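Alpha/beta fold hydrolase (Pseudomonas aeruginosa, PDB 6I8W) is a membrane-bound phospholipase A that degrades membrane phospholipids, a bacterial virulence factor built on the alpha/beta hydrolase fold. Local coordinates at residues S29-E34 with D74-L79; H43-D48 with I52-G57; G139-A144 with I237-E242. All coordinates share one frame; numbering follows the deposited sequence. Where two conformers were deposited one is given.

Contact 1: residues S29-E34 with D74-L79; sequences SVRTVE and DKDNWL. With BOG (octyl beta-D-glucopyranoside), chain D; MYR (myristic acid), chain C.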
# COMPACT_ATOMS: atom_id res chain seq x y z
N SER A 29 -8.61 18.33 1.30
CA SER A 29 -9.13 18.77 0.01
C SER A 29 -8.61 17.86 -1.11
O SER A 29 -9.37 17.42 -1.97
CB SER A 29 -8.73 20.22 -0.27
OG SER A 29 -9.33 21.10 0.66
N VAL A 30 -7.32 17.58 -1.09
CA VAL A 30 -6.74 16.70 -2.09
C VAL A 30 -7.33 15.27 -2.01
O VAL A 30 -7.59 14.64 -3.04
CB VAL A 30 -5.23 16.66 -1.98
CG1 VAL A 30 -4.67 15.63 -2.95
CG2 VAL A 30 -4.67 18.03 -2.31
N ARG A 31 -7.56 14.78 -0.79
CA ARG A 31 -8.21 13.48 -0.60
C ARG A 31 -9.61 13.52 -1.18
O ARG A 31 -10.05 12.59 -1.84
CB ARG A 31 -8.27 13.09 0.89
CG ARG A 31 -6.98 12.50 1.45
CD ARG A 31 -7.00 12.41 2.98
NE ARG A 31 -5.87 11.62 3.46
CZ ARG A 31 -5.54 11.49 4.74
NH1 ARG A 31 -6.24 12.10 5.69
NH2 ARG A 31 -4.50 10.73 5.08
N THR A 32 -10.33 14.60 -0.89
CA THR A 32 -11.68 14.76 -1.40
C THR A 32 -11.68 14.70 -2.93
O THR A 32 -12.51 14.02 -3.53
CB THR A 32 -12.29 16.09 -0.91
OG1 THR A 32 -12.41 16.05 0.51
CG2 THR A 32 -13.66 16.35 -1.54
N VAL A 33 -10.71 15.36 -3.55
CA VAL A 33 -10.65 15.34 -5.01
C VAL A 33 -10.32 13.96 -5.57
O VAL A 33 -11.05 13.41 -6.40
CB VAL A 33 -9.60 16.34 -5.55
CG1 VAL A 33 -9.38 16.16 -7.07
CG2 VAL A 33 -10.02 17.76 -5.25
N GLU A 34 -9.23 13.38 -5.09
CA GLU A 34 -8.76 12.12 -5.64
C GLU A 34 -9.70 10.96 -5.32
O GLU A 34 -9.94 10.11 -6.16
CB GLU A 34 -7.33 11.84 -5.16
CG GLU A 34 -6.29 12.87 -5.72
CD GLU A 34 -5.97 12.72 -7.21
OE1 GLU A 34 -6.09 11.60 -7.76
OE2 GLU A 34 -5.55 13.72 -7.84
N ASP A 74 -0.50 3.79 2.72
CA ASP A 74 -1.88 3.72 3.20
C ASP A 74 -2.83 3.53 2.01
O ASP A 74 -2.39 3.41 0.87
CB ASP A 74 -2.28 4.96 4.02
CG ASP A 74 -2.13 6.28 3.24
OD1 ASP A 74 -2.49 6.34 2.05
OD2 ASP A 74 -1.69 7.27 3.84
N LYS A 75 -4.12 3.51 2.30
CA LYS A 75 -5.13 3.20 1.29
C LYS A 75 -5.16 4.25 0.17
O LYS A 75 -5.60 3.95 -0.95
CB LYS A 75 -6.52 3.09 1.95
CG LYS A 75 -7.00 4.35 2.64
CD LYS A 75 -8.14 4.02 3.60
CE LYS A 75 -8.68 5.26 4.29
NZ LYS A 75 -7.63 5.98 5.06
N ASP A 76 -4.70 5.47 0.45
CA ASP A 76 -4.71 6.50 -0.61
C ASP A 76 -3.67 6.24 -1.71
O ASP A 76 -3.70 6.90 -2.75
CB ASP A 76 -4.49 7.90 -0.02
CG ASP A 76 -5.72 8.42 0.72
OD1 ASP A 76 -6.85 8.21 0.24
OD2 ASP A 76 -5.56 9.08 1.76
N ASN A 77 -2.75 5.29 -1.50
CA ASN A 77 -1.86 4.84 -2.59
C ASN A 77 -2.63 4.34 -3.82
O ASN A 77 -2.10 4.32 -4.93
CB ASN A 77 -0.95 3.71 -2.13
CG ASN A 77 0.42 4.18 -1.65
OD1 ASN A 77 1.40 3.46 -1.81
ND2 ASN A 77 0.49 5.38 -1.09
N TRP A 78 -3.87 3.91 -3.61
CA TRP A 78 -4.63 3.21 -4.64
C TRP A 78 -5.62 4.05 -5.44
O TRP A 78 -6.27 3.51 -6.33
CB TRP A 78 -5.42 2.06 -3.99
CG TRP A 78 -4.54 1.00 -3.37
CD1 TRP A 78 -4.28 0.81 -2.02
CD2 TRP A 78 -3.80 0.00 -4.07
NE1 TRP A 78 -3.41 -0.27 -1.87
CE2 TRP A 78 -3.11 -0.77 -3.11
CE3 TRP A 78 -3.67 -0.33 -5.43
CZ2 TRP A 78 -2.31 -1.86 -3.48
CZ3 TRP A 78 -2.87 -1.38 -5.79
CH2 TRP A 78 -2.20 -2.14 -4.81
N LEU A 79 -5.73 5.35 -5.15
CA LEU A 79 -6.86 6.14 -5.69
C LEU A 79 -6.92 6.20 -7.21
O LEU A 79 -7.98 5.97 -7.81
CB LEU A 79 -6.81 7.58 -5.15
CG LEU A 79 -6.73 7.65 -3.62
CD1 LEU A 79 -6.85 9.09 -3.12
CD2 LEU A 79 -7.80 6.78 -3.01
C1 BOG D . -2.08 17.00 -7.20
O1 BOG D . -1.56 15.76 -6.74
C2 BOG D . -1.40 17.30 -8.55
O2 BOG D . -0.13 17.89 -8.28
C3 BOG D . -2.19 18.22 -9.47
O3 BOG D . -1.60 18.30 -10.78
C4 BOG D . -3.60 17.68 -9.57
O4 BOG D . -4.38 18.42 -10.53
C5 BOG D . -4.18 17.79 -8.16
O5 BOG D . -3.51 16.88 -7.27
C6 BOG D . -5.69 17.57 -8.11
O6 BOG D . -6.02 16.25 -7.68
C1' BOG D . -2.04 15.38 -5.45
C2' BOG D . -1.72 13.92 -5.22
C3' BOG D . -0.43 13.56 -5.94
C4' BOG D . 0.09 12.19 -5.54
C5' BOG D . 1.61 12.25 -5.48
C6' BOG D . 2.21 10.85 -5.40
C7' BOG D . 3.61 10.91 -4.80
C8' BOG D . 4.48 11.87 -5.58
C1 MYR C . 6.00 1.74 -0.33
O1 MYR C . 5.08 0.98 -0.73
O2 MYR C . 7.04 1.30 0.20
C2 MYR C . 5.88 3.23 -0.59
C3 MYR C . 4.55 3.54 -1.28
C4 MYR C . 4.54 4.95 -1.86
C5 MYR C . 4.56 6.02 -0.78
C6 MYR C . 4.30 7.38 -1.39
C7 MYR C . 3.01 8.01 -0.87
C8 MYR C . 2.24 8.70 -1.99
C9 MYR C . 1.62 10.02 -1.54
C10 MYR C . 0.11 9.90 -1.42
C11 MYR C . -0.57 11.26 -1.29
C12 MYR C . -2.00 11.10 -0.78
C13 MYR C . -2.89 12.21 -1.30
C14 MYR C . -4.24 11.65 -1.70
O HOH W 1 -3.07 9.67 2.91
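Leu79 and Glu34 make the close apolar part of this contact: CD1 of Leu79 lies 3.5 Å from CB of Glu34, so one leucine methyl is pressed against the root of the glutamate side chain. The same methyl reaches the bound myristic acid, 3.9 Å from its C14, while Leu40 and Leu55 also pack on the leucine. Beyond CB the glutamate leaves this apolar patch. Its chain bends at the second torsion (chi2 -72°) and brings the carboxylate to the octyl glucoside, whose O6 donates to Glu34 OE2 at 2.6 Å; OE1 is held by a salt bridge to Arg80. Segment 29-34 belongs to the long N-terminal helix 3-38, and 74-79 lies in the loop after strand 64-68, with a 3-10 turn at 75-78 running into helix 79-82, so the contact ties the N-terminal helix to the alpha/beta hydrolase domain beside the bound fatty acid and glucoside. An Asx turn shapes that 3-10 entry, Asp74 OD1 accepting from the backbone N of Asp76 at 2.9 Å. The other side is polar and looser, with a partly exposed arginine and a bound water. Arg31, extended from CG to NE, crosses Asp76 at about a right angle, and the guanidinium and carboxylate planes stand 42° apart. Its NE makes a salt bridge to Asp76 OD2 at 3.1 Å, but the N-H points poorly at the oxygen (131°) and the bond is weak; the firmer polar partner of Asp76 is Arg35, at OD1. A water in the plane of the guanidinium, at its edge, accepts a hydrogen bond from Arg31 NH2 at 2.8 Å and donates to OD2 of both Asp74 and Asp76, reinforcing the Arg31-Asp76 pair and linking Arg31 to Asp74, whose charged atoms lie apart.

Contact 2: residues H43-D48 with I52-G57; sequences HSVQVD and IAYLEG. With CO2 (carbon dioxide), chain F.
His43 loses the most surface here, with Ile52 and Tyr54 next, and all three point to the same face of the hairpin formed by strands 41-47 and 50-57. CB of His43 sits over one face of the Tyr54 ring, offset toward its rim, in a CH-pi contact 3.9 Å from the ring centroid. The tyrosine gets there because its first torsion (chi1 65°) sets CG between backbone N and carbonyl carbon, which swings the ring across the neighbouring strand, where CE1 also touches Val45 CG1 at 3.8 Å. Beyond CB the imidazole crosses Glu56 at a slant, its CD2 3.7 Å from Glu56 OE1, its plane nearly perpendicular to the carboxylate, whose OE2 is bonded to His90. Ile52 reaches the other way: its CD1 rests 3.9 Å from CB of Val47. Beneath these side chains the backbones pair antiparallel. His43 with Tyr54 and Val45 with Ile52 are hydrogen-bonded pairs, the former with His43 N to Tyr54 O at 2.8 Å and 169°; Ser44 with Ala53 is the non-hydrogen-bonded pair between them, where Ser44 CA makes a CA-H...O contact with Ile52 O at 3.2 Å. A carbon dioxide lies at the edge of the His43 ring. Four backbone bonds set the hairpin, while the face of Tyr54, Val45 and Ile52, being apolar, packs on Phe122 of helix 112-125, which meets the tyrosine edge-to-face.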
# COMPACT_ATOMS: atom_id res chain seq x y z
N HIS A 43 -14.78 4.63 5.26
CA HIS A 43 -15.54 4.02 6.33
C HIS A 43 -14.56 3.45 7.34
O HIS A 43 -13.35 3.51 7.13
CB HIS A 43 -16.44 2.90 5.78
CG HIS A 43 -17.28 3.33 4.63
ND1 HIS A 43 -18.51 3.94 4.79
CD2 HIS A 43 -17.06 3.28 3.29
CE1 HIS A 43 -19.01 4.23 3.60
NE2 HIS A 43 -18.15 3.84 2.68
N SER A 44 -15.09 2.90 8.43
CA SER A 44 -14.25 2.17 9.36
C SER A 44 -15.03 1.02 9.96
O SER A 44 -16.26 1.04 10.00
CB SER A 44 -13.71 3.09 10.45
OG SER A 44 -14.72 3.43 11.37
N VAL A 45 -14.31 -0.00 10.39
CA VAL A 45 -14.92 -1.15 11.04
C VAL A 45 -13.95 -1.69 12.08
O VAL A 45 -12.73 -1.68 11.88
CB VAL A 45 -15.32 -2.24 10.01
CG1 VAL A 45 -14.11 -2.74 9.25
CG2 VAL A 45 -16.06 -3.40 10.70
N GLN A 46 -14.49 -2.14 13.21
CA GLN A 46 -13.69 -2.75 14.26
C GLN A 46 -13.48 -4.23 13.98
O GLN A 46 -14.44 -4.99 13.83
CB GLN A 46 -14.38 -2.58 15.63
CG GLN A 46 -14.56 -1.12 16.04
CD GLN A 46 -15.52 -0.96 17.22
OE1 GLN A 46 -16.25 -1.89 17.57
NE2 GLN A 46 -15.52 0.21 17.83
N VAL A 47 -12.21 -4.63 13.96
CA VAL A 47 -11.82 -6.01 13.70
C VAL A 47 -10.86 -6.42 14.81
O VAL A 47 -9.79 -5.82 14.94
CB VAL A 47 -11.14 -6.16 12.31
CG1 VAL A 47 -10.79 -7.61 12.07
CG2 VAL A 47 -12.04 -5.59 11.21
N ASP A 48 -11.26 -7.42 15.60
CA ASP A 48 -10.55 -7.81 16.82
C ASP A 48 -10.24 -6.57 17.66
O ASP A 48 -9.13 -6.40 18.19
CB ASP A 48 -9.26 -8.60 16.54
CG ASP A 48 -9.53 -9.99 15.98
OD1 ASP A 48 -10.47 -10.67 16.45
OD2 ASP A 48 -8.78 -10.43 15.09
N ILE A 52 -10.25 -0.33 11.80
CA ILE A 52 -9.63 -0.38 10.49
C ILE A 52 -10.33 0.58 9.56
O ILE A 52 -11.52 0.42 9.29
CB ILE A 52 -9.65 -1.80 9.95
CG1 ILE A 52 -8.87 -2.72 10.91
CG2 ILE A 52 -9.11 -1.83 8.50
CD1 ILE A 52 -8.57 -4.09 10.32
N ALA A 53 -9.60 1.60 9.10
CA ALA A 53 -10.13 2.55 8.14
C ALA A 53 -10.04 1.96 6.74
O ALA A 53 -9.07 1.26 6.42
CB ALA A 53 -9.36 3.90 8.21
N TYR A 54 -11.03 2.24 5.91
CA TYR A 54 -10.96 1.75 4.54
C TYR A 54 -11.73 2.63 3.59
O TYR A 54 -12.59 3.41 3.99
CB TYR A 54 -11.46 0.29 4.45
CG TYR A 54 -12.93 0.04 4.78
CD1 TYR A 54 -13.36 -0.09 6.09
CD2 TYR A 54 -13.88 -0.11 3.76
CE1 TYR A 54 -14.70 -0.34 6.41
CE2 TYR A 54 -15.23 -0.37 4.06
CZ TYR A 54 -15.63 -0.48 5.38
OH TYR A 54 -16.95 -0.74 5.69
N LEU A 55 -11.38 2.51 2.32
CA LEU A 55 -12.13 3.15 1.25
C LEU A 55 -12.97 2.11 0.55
O LEU A 55 -12.55 0.94 0.44
CB LEU A 55 -11.20 3.82 0.25
CG LEU A 55 -10.33 4.94 0.81
CD1 LEU A 55 -9.37 5.44 -0.25
CD2 LEU A 55 -11.19 6.09 1.35
N GLU A 56 -14.12 2.52 0.05
CA GLU A 56 -15.00 1.62 -0.68
C GLU A 56 -15.70 2.34 -1.84
O GLU A 56 -16.05 3.51 -1.73
CB GLU A 56 -16.04 1.02 0.27
CG GLU A 56 -16.96 -0.00 -0.38
CD GLU A 56 -18.03 -0.50 0.58
OE1 GLU A 56 -18.29 0.19 1.59
OE2 GLU A 56 -18.62 -1.56 0.32
N GLY A 57 -15.89 1.63 -2.96
CA GLY A 57 -16.57 2.22 -4.11
C GLY A 57 -17.09 1.14 -5.04
O GLY A 57 -16.79 -0.04 -4.85
C CO2 F . -17.61 4.35 9.34
O1 CO2 F . -18.14 3.65 8.62
O2 CO2 F . -17.07 5.05 10.05

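Contact 3: residues G139-A144 with I237-E242; sequences GGHIAA and IPLEPE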
# COMPACT_ATOMS: atom_id res chain seq x y z
N GLY A 139 2.31 -5.29 1.39
CA GLY A 139 0.93 -5.71 1.20
C GLY A 139 0.79 -6.90 0.25
O GLY A 139 -0.14 -7.70 0.36
N GLY A 140 1.71 -7.01 -0.70
CA GLY A 140 1.73 -8.17 -1.58
C GLY A 140 2.19 -9.40 -0.83
O GLY A 140 1.70 -10.51 -1.05
N HIS A 141 3.16 -9.21 0.07
CA HIS A 141 3.64 -10.29 0.92
C HIS A 141 2.46 -10.86 1.73
O HIS A 141 2.25 -12.07 1.79
CB HIS A 141 4.76 -9.78 1.85
CG HIS A 141 5.54 -10.87 2.52
ND1 HIS A 141 6.67 -10.61 3.27
CD2 HIS A 141 5.37 -12.21 2.56
CE1 HIS A 141 7.16 -11.75 3.74
NE2 HIS A 141 6.38 -12.73 3.33
N ILE A 142 1.70 -9.95 2.32
CA ILE A 142 0.49 -10.28 3.08
C ILE A 142 -0.60 -10.94 2.20
O ILE A 142 -1.22 -11.92 2.60
CB ILE A 142 -0.08 -8.99 3.72
CG1 ILE A 142 0.84 -8.50 4.85
CG2 ILE A 142 -1.52 -9.20 4.21
CD1 ILE A 142 0.60 -7.03 5.24
N ALA A 143 -0.84 -10.38 1.02
CA ALA A 143 -1.85 -10.93 0.11
C ALA A 143 -1.52 -12.36 -0.30
O ALA A 143 -2.40 -13.21 -0.41
CB ALA A 143 -1.99 -10.07 -1.14
N ALA A 144 -0.24 -12.62 -0.57
CA ALA A 144 0.16 -13.96 -0.97
C ALA A 144 -0.15 -14.97 0.15
O ALA A 144 -0.62 -16.07 -0.12
CB ALA A 144 1.63 -14.00 -1.34
N ILE A 237 8.60 -14.01 6.98
CA ILE A 237 8.07 -15.29 6.51
C ILE A 237 8.37 -15.47 5.03
O ILE A 237 7.82 -14.76 4.18
CB ILE A 237 6.54 -15.39 6.74
CG1 ILE A 237 6.21 -15.23 8.22
CG2 ILE A 237 6.02 -16.71 6.20
CD1 ILE A 237 4.71 -15.19 8.51
N PRO A 238 9.25 -16.43 4.70
CA PRO A 238 9.57 -16.69 3.29
C PRO A 238 8.35 -17.15 2.51
O PRO A 238 7.60 -17.99 3.00
CB PRO A 238 10.64 -17.79 3.37
CG PRO A 238 10.46 -18.41 4.72
CD PRO A 238 10.00 -17.31 5.62
N LEU A 239 8.16 -16.61 1.32
CA LEU A 239 7.05 -17.03 0.47
C LEU A 239 7.34 -18.29 -0.35
O LEU A 239 6.41 -18.98 -0.78
CB LEU A 239 6.66 -15.91 -0.49
CG LEU A 239 5.84 -14.77 0.10
CD1 LEU A 239 5.51 -13.78 -1.00
CD2 LEU A 239 4.57 -15.31 0.75
N GLU A 240 8.62 -18.57 -0.59
CA GLU A 240 8.99 -19.69 -1.47
C GLU A 240 8.29 -21.01 -1.09
O GLU A 240 7.81 -21.71 -1.97
CB GLU A 240 10.51 -19.87 -1.50
CG GLU A 240 11.26 -18.79 -2.27
CD GLU A 240 11.65 -17.59 -1.40
OE1 GLU A 240 11.13 -17.46 -0.27
OE2 GLU A 240 12.49 -16.78 -1.85
N PRO A 241 8.22 -21.36 0.21
CA PRO A 241 7.47 -22.59 0.52
C PRO A 241 5.94 -22.45 0.45
O PRO A 241 5.25 -23.46 0.52
CB PRO A 241 7.89 -22.91 1.97
CG PRO A 241 9.09 -22.04 2.24
CD PRO A 241 8.87 -20.82 1.42
N GLU A 242 5.42 -21.23 0.35
CA GLU A 242 3.97 -21.02 0.41
C GLU A 242 3.31 -20.88 -0.96
O GLU A 242 2.16 -21.30 -1.14
CB GLU A 242 3.65 -19.77 1.26
CG GLU A 242 4.35 -19.72 2.64
CD GLU A 242 4.12 -20.97 3.48
OE1 GLU A 242 3.01 -21.54 3.42
OE2 GLU A 242 5.05 -21.37 4.24
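A first torsion of -166° turns the His141 ring away from its own backbone nitrogen and out from helix 138-149 to the loop 237-242, and Leu239 comes to meet it with CG on the side of its own backbone N (chi1 -77°). The imidazole uses NE2 to donate to the backbone O of Ile237, a short bond of 2.6 Å that is bent at the hydrogen (137°). Its acceptor geometry is more regular: the donor lies in the carbonyl plane, and the oxygen lies nearly in the ring plane, so the ring presents its edge to the carbonyl. Leu239 packs beside this bond. Its CG approaches CD2 of His141 at 3.6 Å, the side chains crossing at a slant, and its CD2 methyl is 3.8 Å from CB of Ala144, one helical turn further on. Segment 139-144 begins at Gly139, which fits the last glycine of a GxSxG nucleophile elbow, the strand-to-helix turn characteristic of alpha/beta hydrolases; the His141 side chain is close to, but not in contact with, a probable Ser-His-Asp triad. Through these contacts the helix after the elbow meets the loop that leads from helix 208-234 to strand 250-255. Leu145 extends the apolar side, touching both Ile237 and Leu239, while Ala163 packs on His141. A backbone bond between Leu239 and Gly164 ties the loop further, as does Glu240 OE2, which accepts from Met166 N.

Contacts 1 and 2 are neighbours: Leu55 of the hairpin packs against Lys75, Asp76 and Leu79 of segment 74-79, its CD1 coming 3.4 Å from Leu79 CD2, and helix 3-38 leads directly into strand 41-47. Contact 3 touches neither; its centre lies about 27 Å from that of contact 1, on the opposite side of the chain's centre. Contacts 1 and 3 are buried, contact 2 only partly. Their chemistry differs accordingly: ion pairs, a water, a fatty acid and a detergent in contact 1; backbone pairing with aromatic packing in contact 2, at an outermost strand; and one histidine-to-carbonyl bond with aliphatic packing in contact 3, next to the probable nucleophile elbow.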